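Local coordinates for mitotic checkpoint control protein kinase BUB1 (PDB 6JKK) that probably acts as an ATP-dependent protein kinase of the mitotic checkpoint at kinetochores, the chain here being chiefly its kinase domain, at residues Ala320-Glu323 with Lys324-Tyr327; Asn153-Glu156 with Tyr157-Met160; Phe286-Thr289 with Met290-Ile294. All blocks are in the same frame, centred on the assembly; numbering follows the deposited sequence.

Contact 1. Residues Ala320-Glu323 with Lys324-Tyr327; sequences ALAE and KEKY
Lys-324 and Glu-325 fold back on the last turn of helix 310-322, and main-chain atoms account for most of the contact. The direct polar link is a weak hydrogen bond from Lys-324 N to Leu-321 O, at 3.3 Å and 157°. Just before it, Glu-323 N bonds to Ala-320 O at 3.2 Å. Both bonds link a residue to the third one before it, the spacing of a 3-10-like turn, though the one from Lys-324 is weak.

A water makes the next link. It donates to Ala-322 O at 2.8 Å and accepts from Glu-325 N at 2.9 Å, which gives an amide of the first turn of the following helix an acceptor.

The side chains mostly lie against peptide groups. Glu-325 CG packs on Ala-322 O at 3.3 Å; its first torsion (chi1 -54°) sets CG beside the residue's own backbone N, on the side where the water bridges. Lys-324 CG rests on the preceding carbonyl, 3.3 Å from Glu-323 O. Beyond CG the lysine runs out extended (chi3 -180°), away from residues 320-323, and NZ is hydrogen-bonded to Tyr-157 OH of helix 156-175. Of residues 320-325 Leu-321 alone is buried, turned from the turn toward Tyr-157 and Met-160, whereas Ala-322, Glu-323 and Glu-325 lie on the exposed surface.

With Lys-324 as N-cap of helix 325-339, this is a short turn connecting two consecutive helices, helped by one bridging water, at the surface of the helical C-lobe of a protein kinase fold, just before the chain's last helix.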
ATOM      1  N   ALA A 320     -18.264  15.467  -5.374  1.00 20.70           N
ATOM      2  CA  ALA A 320     -17.582  16.235  -6.400  1.00 20.86           C
ATOM      3  C   ALA A 320     -17.643  15.495  -7.733  1.00 20.32           C
ATOM      4  O   ALA A 320     -17.862  16.106  -8.782  1.00 24.02           O
ATOM      5  CB  ALA A 320     -16.136  16.505  -5.993  1.00 19.70           C
ATOM      6  N   LEU A 321     -17.421  14.184  -7.686  1.00 18.74           N
ATOM      7  CA  LEU A 321     -17.516  13.342  -8.876  1.00 22.26           C
ATOM      8  C   LEU A 321     -18.917  13.420  -9.483  1.00 24.65           C
ATOM      9  O   LEU A 321     -19.081  13.430 -10.706  1.00 22.28           O
ATOM     10  CB  LEU A 321     -17.144  11.893  -8.537  1.00 18.74           C
ATOM     11  CG  LEU A 321     -15.650  11.631  -8.314  1.00 22.91           C
ATOM     12  CD1 LEU A 321     -15.426  10.344  -7.535  1.00 21.47           C
ATOM     13  CD2 LEU A 321     -14.906  11.576  -9.639  1.00 14.81           C
ATOM     14  N   ALA A 322     -19.925  13.499  -8.619  1.00 26.39           N
ATOM     15  CA  ALA A 322     -21.315  13.560  -9.063  1.00 26.03           C
ATOM     16  C   ALA A 322     -21.691  14.858  -9.785  1.00 29.01           C
ATOM     17  O   ALA A 322     -22.656  14.876 -10.554  1.00 29.48           O
ATOM     18  CB  ALA A 322     -22.250  13.309  -7.889  1.00 28.83           C
ATOM     19  N   GLU A 323     -20.954  15.940  -9.529  1.00 25.52           N
ATOM     20  CA  GLU A 323     -21.259  17.229 -10.159  1.00 27.70           C
ATOM     21  C   GLU A 323     -20.938  17.224 -11.652  1.00 31.76           C
ATOM     22  O   GLU A 323     -21.444  18.054 -12.411  1.00 36.00           O
ATOM     23  CB  GLU A 323     -20.491  18.376  -9.487  1.00 29.32           C
ATOM     24  CG  GLU A 323     -20.844  18.632  -8.025  1.00 30.00           C
ATOM     25  CD  GLU A 323     -22.195  19.294  -7.832  1.00 32.88           C
ATOM     26  OE1 GLU A 323     -22.824  19.710  -8.833  1.00 32.97           O
ATOM     27  OE2 GLU A 323     -22.626  19.407  -6.665  1.00 31.75           O
ATOM     28  N   LYS A 324     -20.086  16.296 -12.075  1.00 28.69           N
ATOM     29  CA  LYS A 324     -19.628  16.278 -13.458  1.00 35.68           C
ATOM     30  C   LYS A 324     -19.583  14.870 -14.033  1.00 34.40           C
ATOM     31  O   LYS A 324     -18.551  14.445 -14.541  1.00 30.05           O
ATOM     32  CB  LYS A 324     -18.243  16.918 -13.558  1.00 37.74           C
ATOM     33  CG  LYS A 324     -18.239  18.414 -13.311  1.00 40.99           C
ATOM     34  CD  LYS A 324     -16.855  18.992 -13.524  1.00 44.99           C
ATOM     35  CE  LYS A 324     -16.850  20.490 -13.275  1.00 50.12           C
ATOM     36  NZ  LYS A 324     -15.510  20.960 -12.825  1.00 50.35           N
ATOM     37  N   GLU A 325     -20.705  14.156 -13.979  1.00 35.53           N
ATOM     38  CA  GLU A 325     -20.714  12.743 -14.357  1.00 39.66           C
ATOM     39  C   GLU A 325     -20.274  12.485 -15.802  1.00 39.50           C
ATOM     40  O   GLU A 325     -19.574  11.506 -16.082  1.00 34.69           O
ATOM     41  CB  GLU A 325     -22.086  12.126 -14.089  1.00 45.23           C
ATOM     42  CG  GLU A 325     -22.553  12.322 -12.659  1.00 47.33           C
ATOM     43  CD  GLU A 325     -23.617  11.328 -12.246  1.00 53.12           C
ATOM     44  OE1 GLU A 325     -24.676  11.277 -12.909  1.00 53.20           O
ATOM     45  OE2 GLU A 325     -23.388  10.599 -11.257  1.00 48.92           O
ATOM     46  N   LYS A 326     -20.673  13.371 -16.710  1.00 36.31           N
ATOM     47  CA  LYS A 326     -20.309  13.236 -18.119  1.00 42.66           C
ATOM     48  C   LYS A 326     -18.801  13.408 -18.328  1.00 38.37           C
ATOM     49  O   LYS A 326     -18.160  12.580 -18.983  1.00 36.19           O
ATOM     50  CB  LYS A 326     -21.080  14.247 -18.972  1.00 50.85           C
ATOM     51  CG  LYS A 326     -21.544  13.697 -20.312  1.00 60.11           C
ATOM     52  CD  LYS A 326     -20.788  14.325 -21.474  1.00 64.97           C
ATOM     53  CE  LYS A 326     -21.445  15.618 -21.946  1.00 68.24           C
ATOM     54  NZ  LYS A 326     -20.592  16.369 -22.917  1.00 69.42           N
ATOM     55  N   TYR A 327     -18.238  14.483 -17.780  1.00 31.28           N
ATOM     56  CA  TYR A 327     -16.797  14.719 -17.866  1.00 28.84           C
ATOM     57  C   TYR A 327     -15.985  13.573 -17.279  1.00 33.50           C
ATOM     58  O   TYR A 327     -14.967  13.167 -17.845  1.00 32.20           O
ATOM     59  CB  TYR A 327     -16.407  16.014 -17.148  1.00 27.52           C
ATOM     60  CG  TYR A 327     -14.916  16.274 -17.194  1.00 30.79           C
ATOM     61  CD1 TYR A 327     -14.338  16.888 -18.297  1.00 31.69           C
ATOM     62  CD2 TYR A 327     -14.081  15.875 -16.149  1.00 28.19           C
ATOM     63  CE1 TYR A 327     -12.979  17.118 -18.357  1.00 39.75           C
ATOM     64  CE2 TYR A 327     -12.718  16.099 -16.199  1.00 31.88           C
ATOM     65  CZ  TYR A 327     -12.175  16.724 -17.307  1.00 38.78           C
ATOM     66  OH  TYR A 327     -10.822  16.956 -17.371  1.00 40.73           O
TER
HETATM   67  O   HOH W   1     -23.170  15.485 -13.220  1.00 34.74           O

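Contact 2. Residues Asn153-Glu156 with Tyr157-Met160; sequences NMDE and YVVM
Asp-155 caps the N-terminus of helix 156-175 through OD2, which accepts from Tyr-157 N at 2.8 Å and more weakly from Val-158 N at 3.4 Å. The Tyr-157 amide approaches from above the carboxylate, 40° out of its plane. CG stands opposite the backbone N (chi1 -179°), which swings the carboxylate over the open end of the helix; OD1 lies very close to Tyr-327 OH, a probable hydrogen bond whose modelled length is doubtful.

Main-chain acceptors are satisfied in turn: Asp-155 O receives Val-159 N at 3.0 Å, almost in line with the carbonyl, and Glu-156 O receives Met-160 N at 2.9 Å. Glu-156 OE2 has two donors outside these residues, Gln-287 N and Trp-291 NE1, while Met-160 CE lies against the same oxygen at 3.4 Å and sits over the centre of the Tyr-157 ring.

Met-154 and Val-159 flank the cap as a hydrophobic staple, with Met-154 CG 3.7 Å from Val-159 CG2. The methionine also crosses Val-158 at about a right angle.

Helix 246-261 packs on Met-154 and Val-159, helix 325-339 on Asp-155 and Val-158, and helix 310-322 on Tyr-157 and Met-160, which leaves this helix start buried between helices of the kinase C-lobe.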
ATOM      1  N   ASN A 153      -0.578  16.620 -15.873  1.00 21.32           N
ATOM      2  CA  ASN A 153      -0.765  15.822 -14.662  1.00 26.70           C
ATOM      3  C   ASN A 153      -1.967  14.910 -14.832  1.00 20.61           C
ATOM      4  O   ASN A 153      -2.824  15.167 -15.685  1.00 23.24           O
ATOM      5  CB  ASN A 153      -0.974  16.722 -13.439  1.00 26.01           C
ATOM      6  CG  ASN A 153       0.333  17.147 -12.792  1.00 33.89           C
ATOM      7  OD1 ASN A 153       1.280  16.368 -12.709  1.00 35.33           O
ATOM      8  ND2 ASN A 153       0.388  18.389 -12.324  1.00 37.09           N
ATOM      9  N   MET A 154      -2.036  13.849 -14.035  1.00 17.65           N
ATOM     10  CA  MET A 154      -3.238  13.015 -14.005  1.00 17.11           C
ATOM     11  C   MET A 154      -4.448  13.904 -13.761  1.00 21.56           C
ATOM     12  O   MET A 154      -4.389  14.825 -12.934  1.00 23.09           O
ATOM     13  CB  MET A 154      -3.136  11.949 -12.917  1.00 16.57           C
ATOM     14  CG  MET A 154      -4.310  10.971 -12.915  1.00 21.15           C
ATOM     15  SD  MET A 154      -4.068   9.577 -11.797  1.00 27.33           S
ATOM     16  CE  MET A 154      -2.383   9.123 -12.220  1.00 19.04           C
ATOM     17  N   ASP A 155      -5.532  13.642 -14.489  1.00 19.50           N
ATOM     18  CA  ASP A 155      -6.742  14.452 -14.392  1.00 20.95           C
ATOM     19  C   ASP A 155      -7.287  14.456 -12.970  1.00 20.74           C
ATOM     20  O   ASP A 155      -7.340  13.411 -12.316  1.00 18.58           O
ATOM     21  CB  ASP A 155      -7.806  13.935 -15.353  1.00 21.98           C
ATOM     22  CG  ASP A 155      -9.075  14.747 -15.304  1.00 21.69           C
ATOM     23  OD1 ASP A 155      -9.222  15.673 -16.121  1.00 26.50           O
ATOM     24  OD2 ASP A 155      -9.934  14.452 -14.451  1.00 26.14           O
ATOM     25  N   GLU A 156      -7.685  15.637 -12.503  1.00 19.87           N
ATOM     26  CA  GLU A 156      -8.130  15.821 -11.124  1.00 21.09           C
ATOM     27  C   GLU A 156      -9.229  14.839 -10.732  1.00 20.77           C
ATOM     28  O   GLU A 156      -9.216  14.289  -9.631  1.00 19.27           O
ATOM     29  CB  GLU A 156      -8.629  17.257 -10.922  1.00 19.35           C
ATOM     30  CG  GLU A 156      -8.916  17.592  -9.462  1.00 19.06           C
ATOM     31  CD  GLU A 156      -9.782  18.814  -9.293  1.00 20.96           C
ATOM     32  OE1 GLU A 156     -10.157  19.430 -10.314  1.00 22.44           O
ATOM     33  OE2 GLU A 156     -10.096  19.158  -8.133  1.00 24.55           O
ATOM     34  N   TYR A 157     -10.178  14.613 -11.632  1.00 19.69           N
ATOM     35  CA  TYR A 157     -11.312  13.746 -11.315  1.00 19.26           C
ATOM     36  C   TYR A 157     -10.925  12.269 -11.307  1.00 21.36           C
ATOM     37  O   TYR A 157     -11.442  11.490 -10.499  1.00 15.19           O
ATOM     38  CB  TYR A 157     -12.498  14.053 -12.235  1.00 18.32           C
ATOM     39  CG  TYR A 157     -13.162  15.355 -11.852  1.00 17.95           C
ATOM     40  CD1 TYR A 157     -12.647  16.576 -12.281  1.00 19.87           C
ATOM     41  CD2 TYR A 157     -14.278  15.367 -11.029  1.00 18.71           C
ATOM     42  CE1 TYR A 157     -13.244  17.769 -11.918  1.00 18.01           C
ATOM     43  CE2 TYR A 157     -14.878  16.554 -10.661  1.00 21.01           C
ATOM     44  CZ  TYR A 157     -14.356  17.747 -11.103  1.00 23.76           C
ATOM     45  OH  TYR A 157     -14.965  18.924 -10.724  1.00 21.91           O
ATOM     46  N   VAL A 158      -9.992  11.885 -12.174  1.00 16.28           N
ATOM     47  CA  VAL A 158      -9.416  10.539 -12.084  1.00 15.13           C
ATOM     48  C   VAL A 158      -8.728  10.365 -10.727  1.00 13.68           C
ATOM     49  O   VAL A 158      -8.853   9.314 -10.087  1.00 16.82           O
ATOM     50  CB  VAL A 158      -8.439  10.244 -13.245  1.00 16.37           C
ATOM     51  CG1 VAL A 158      -7.726   8.924 -13.021  1.00 19.39           C
ATOM     52  CG2 VAL A 158      -9.189  10.195 -14.560  1.00 17.42           C
ATOM     53  N   VAL A 159      -8.031  11.403 -10.267  1.00 14.70           N
ATOM     54  CA  VAL A 159      -7.382  11.331  -8.955  1.00 16.50           C
ATOM     55  C   VAL A 159      -8.424  11.208  -7.833  1.00 14.67           C
ATOM     56  O   VAL A 159      -8.228  10.448  -6.881  1.00 14.19           O
ATOM     57  CB  VAL A 159      -6.419  12.518  -8.699  1.00 15.80           C
ATOM     58  CG1 VAL A 159      -5.777  12.405  -7.317  1.00 12.81           C
ATOM     59  CG2 VAL A 159      -5.327  12.576  -9.781  1.00 17.77           C
ATOM     60  N   MET A 160      -9.535  11.934  -7.948  1.00 15.42           N
ATOM     61  CA  MET A 160     -10.600  11.812  -6.951  1.00 13.76           C
ATOM     62  C   MET A 160     -11.110  10.379  -6.876  1.00 13.74           C
ATOM     63  O   MET A 160     -11.367   9.852  -5.784  1.00 14.66           O
ATOM     64  CB  MET A 160     -11.777  12.723  -7.284  1.00 12.72           C
ATOM     65  CG  MET A 160     -11.461  14.183  -7.303  1.00 13.96           C
ATOM     66  SD  MET A 160     -13.009  15.050  -7.552  1.00 19.63           S
ATOM     67  CE  MET A 160     -12.355  16.615  -8.127  1.00 19.24           C
TER

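Contact 3. Residues Phe286-Thr289 with Met290-Ile294; sequences FQRT and MWENI
Gln-287 precedes helix 288-299 as its N-cap, and its carbonyl starts the helical bonding: Gln-287 O accepts from Trp-291 N at 3.0 Å and a nearly straight 170°. Arg-288 O follows with Glu-292 N at 2.8 Å, and Thr-289 O with Asn-293 N at 2.9 Å. Ahead of them the chain bends through an inverse gamma turn centred on Gln-287, closed by a weak bond from Arg-288 N to Phe-286 O.

Apolar contacts gather on the side facing the protein. Phe-286 CD1 meets Trp-291 CD1 at 4.2 Å. The Met-290 chain turns back at its last torsion (chi3 75°), which brings CE to 3.9 Å from Gln-287 CB and over one face of the neighbouring Trp-291 indole, toward its rim. Leu-260 of helix 246-261 touches both Phe-286 and Trp-291.

Among the polar side chains, Arg-288 and Glu-292 run side by side in the same direction, their flat groups nearly parallel at 14°. Glu-292 OE2 lies 3.3 Å from Arg-288 CD but 4.1 Å from Arg-288 NE, well out of the guanidinium plane. Asn-293 CG packs on Thr-289 O at 3.2 Å, while its amide engages Arg-296 and Gln-316.

The chemistry is therefore divided: main-chain bonds, apolar packing and the Glu-156 carboxylate, whose OE2 accepts from Gln-287 N and Trp-291 NE1, hold this helix start, whereas the arginine and glutamate attract each other at most through space, with no N-H aimed at the carboxylate.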
ATOM      1  N   PHE A 286      -9.195  23.931  -9.073  1.00 32.38           N
ATOM      2  CA  PHE A 286      -9.458  22.586  -8.572  1.00 24.86           C
ATOM      3  C   PHE A 286     -10.619  22.673  -7.600  1.00 30.66           C
ATOM      4  O   PHE A 286     -11.096  23.763  -7.285  1.00 28.60           O
ATOM      5  CB  PHE A 286      -8.252  22.006  -7.819  1.00 25.33           C
ATOM      6  CG  PHE A 286      -7.246  21.319  -8.699  1.00 26.71           C
ATOM      7  CD1 PHE A 286      -6.393  20.355  -8.170  1.00 23.47           C
ATOM      8  CD2 PHE A 286      -7.130  21.657 -10.041  1.00 32.42           C
ATOM      9  CE1 PHE A 286      -5.446  19.724  -8.973  1.00 27.73           C
ATOM     10  CE2 PHE A 286      -6.191  21.036 -10.852  1.00 25.60           C
ATOM     11  CZ  PHE A 286      -5.345  20.069 -10.318  1.00 29.94           C
ATOM     12  N   GLN A 287     -11.072  21.526  -7.112  1.00 23.48           N
ATOM     13  CA  GLN A 287     -12.048  21.532  -6.038  1.00 32.28           C
ATOM     14  C   GLN A 287     -11.278  21.824  -4.752  1.00 29.43           C
ATOM     15  O   GLN A 287     -11.088  20.955  -3.901  1.00 23.22           O
ATOM     16  CB  GLN A 287     -12.823  20.215  -6.001  1.00 30.14           C
ATOM     17  CG  GLN A 287     -13.625  19.975  -7.290  1.00 30.84           C
ATOM     18  CD  GLN A 287     -14.610  21.100  -7.574  1.00 36.29           C
ATOM     19  OE1 GLN A 287     -15.436  21.430  -6.728  1.00 39.06           O
ATOM     20  NE2 GLN A 287     -14.516  21.705  -8.760  1.00 27.25           N
ATOM     21  N   ARG A 288     -10.844  23.081  -4.646  1.00 35.19           N
ATOM     22  CA  ARG A 288      -9.881  23.546  -3.647  1.00 31.76           C
ATOM     23  C   ARG A 288     -10.309  23.258  -2.218  1.00 27.96           C
ATOM     24  O   ARG A 288      -9.568  22.640  -1.453  1.00 25.45           O
ATOM     25  CB  ARG A 288      -9.667  25.053  -3.811  1.00 30.60           C
ATOM     26  CG  ARG A 288      -8.231  25.463  -4.020  1.00 38.68           C
ATOM     27  CD  ARG A 288      -7.760  26.406  -2.923  1.00 45.33           C
ATOM     28  NE  ARG A 288      -8.684  27.516  -2.703  1.00 45.38           N
ATOM     29  CZ  ARG A 288      -8.519  28.741  -3.193  1.00 55.35           C
ATOM     30  NH1 ARG A 288      -7.456  29.026  -3.936  1.00 56.68           N
ATOM     31  NH2 ARG A 288      -9.411  29.686  -2.935  1.00 54.90           N
ATOM     32  N   THR A 289     -11.501  23.727  -1.864  1.00 28.17           N
ATOM     33  CA  THR A 289     -12.053  23.518  -0.530  1.00 31.18           C
ATOM     34  C   THR A 289     -12.093  22.031  -0.181  1.00 26.99           C
ATOM     35  O   THR A 289     -11.765  21.639   0.940  1.00 25.28           O
ATOM     36  CB  THR A 289     -13.461  24.144  -0.404  1.00 30.58           C
ATOM     37  OG1 THR A 289     -13.382  25.545  -0.695  1.00 32.84           O
ATOM     38  CG2 THR A 289     -14.008  23.963   1.004  1.00 33.20           C
ATOM     39  N   MET A 290     -12.472  21.199  -1.148  1.00 25.68           N
ATOM     40  CA  MET A 290     -12.550  19.763  -0.909  1.00 21.40           C
ATOM     41  C   MET A 290     -11.178  19.156  -0.636  1.00 19.81           C
ATOM     42  O   MET A 290     -10.994  18.442   0.359  1.00 21.99           O
ATOM     43  CB  MET A 290     -13.203  19.040  -2.088  1.00 26.86           C
ATOM     44  CG  MET A 290     -13.221  17.529  -1.915  1.00 23.20           C
ATOM     45  SD  MET A 290     -13.553  16.653  -3.454  1.00 23.65           S
ATOM     46  CE  MET A 290     -11.973  16.842  -4.284  1.00 27.35           C
ATOM     47  N   TRP A 291     -10.219  19.425  -1.521  1.00 19.45           N
ATOM     48  CA  TRP A 291      -8.874  18.882  -1.358  1.00 20.06           C
ATOM     49  C   TRP A 291      -8.239  19.398  -0.074  1.00 19.83           C
ATOM     50  O   TRP A 291      -7.584  18.642   0.649  1.00 20.66           O
ATOM     51  CB  TRP A 291      -7.980  19.223  -2.556  1.00 18.28           C
ATOM     52  CG  TRP A 291      -8.284  18.410  -3.785  1.00 19.15           C
ATOM     53  CD1 TRP A 291      -8.755  18.875  -4.982  1.00 20.87           C
ATOM     54  CD2 TRP A 291      -8.153  16.990  -3.929  1.00 16.34           C
ATOM     55  NE1 TRP A 291      -8.924  17.828  -5.862  1.00 18.80           N
ATOM     56  CE2 TRP A 291      -8.557  16.661  -5.239  1.00 19.94           C
ATOM     57  CE3 TRP A 291      -7.732  15.963  -3.079  1.00 19.20           C
ATOM     58  CZ2 TRP A 291      -8.551  15.350  -5.717  1.00 15.62           C
ATOM     59  CZ3 TRP A 291      -7.723  14.660  -3.555  1.00 16.20           C
ATOM     60  CH2 TRP A 291      -8.132  14.366  -4.862  1.00 17.83           C
ATOM     61  N   GLU A 292      -8.434  20.682   0.212  1.00 20.73           N
ATOM     62  CA  GLU A 292      -7.901  21.249   1.449  1.00 27.32           C
ATOM     63  C   GLU A 292      -8.523  20.587   2.687  1.00 28.11           C
ATOM     64  O   GLU A 292      -7.815  20.311   3.658  1.00 26.25           O
ATOM     65  CB  GLU A 292      -8.037  22.776   1.466  1.00 23.83           C
ATOM     66  CG  GLU A 292      -7.090  23.465   0.476  1.00 28.88           C
ATOM     67  CD  GLU A 292      -7.167  24.980   0.511  1.00 42.71           C
ATOM     68  OE1 GLU A 292      -8.136  25.518   1.085  1.00 45.35           O
ATOM     69  OE2 GLU A 292      -6.257  25.631  -0.048  1.00 46.85           O
ATOM     70  N   ASN A 293      -9.828  20.309   2.639  1.00 25.46           N
ATOM     71  CA  ASN A 293     -10.491  19.528   3.686  1.00 25.47           C
ATOM     72  C   ASN A 293      -9.823  18.170   3.878  1.00 26.48           C
ATOM     73  O   ASN A 293      -9.471  17.783   4.993  1.00 22.69           O
ATOM     74  CB  ASN A 293     -11.977  19.303   3.357  1.00 29.61           C
ATOM     75  CG  ASN A 293     -12.865  20.479   3.747  1.00 35.57           C
ATOM     76  OD1 ASN A 293     -12.430  21.420   4.415  1.00 35.74           O
ATOM     77  ND2 ASN A 293     -14.131  20.416   3.341  1.00 33.04           N
ATOM     78  N   ILE A 294      -9.674  17.437   2.777  1.00 24.29           N
ATOM     79  CA  ILE A 294      -9.092  16.103   2.811  1.00 21.17           C
ATOM     80  C   ILE A 294      -7.669  16.109   3.376  1.00 21.08           C
ATOM     81  O   ILE A 294      -7.356  15.332   4.279  1.00 22.97           O
ATOM     82  CB  ILE A 294      -9.102  15.454   1.408  1.00 18.82           C
ATOM     83  CG1 ILE A 294     -10.541  15.269   0.918  1.00 22.74           C
ATOM     84  CG2 ILE A 294      -8.368  14.109   1.431  1.00 18.02           C
ATOM     85  CD1 ILE A 294     -10.643  14.950  -0.570  1.00 24.83           C
TER

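Overall arrangement
Along the chain contact 2 comes first, then contact 3, then contact 1, yet their centres lie only 12 to 15 Å apart, on the same side of the chain's centre. Contacts 2 and 3 are the N-terminal ends of helices 156-175 and 288-299, while contact 1 joins helix 310-322 to helix 325-339. Contact 2 touches both others, with probable hydrogen bonds to each; contacts 1 and 3 meet by packing, Ala-320 CB lying 3.6 Å from Met-290 SD. The start of helix 156-175 is thus brought against two later, neighbouring parts of the chain in the helical lobe, away from the predicted ATP-binding Lys-85, and the C-terminal helix 325-339 is tied to the kinase fold.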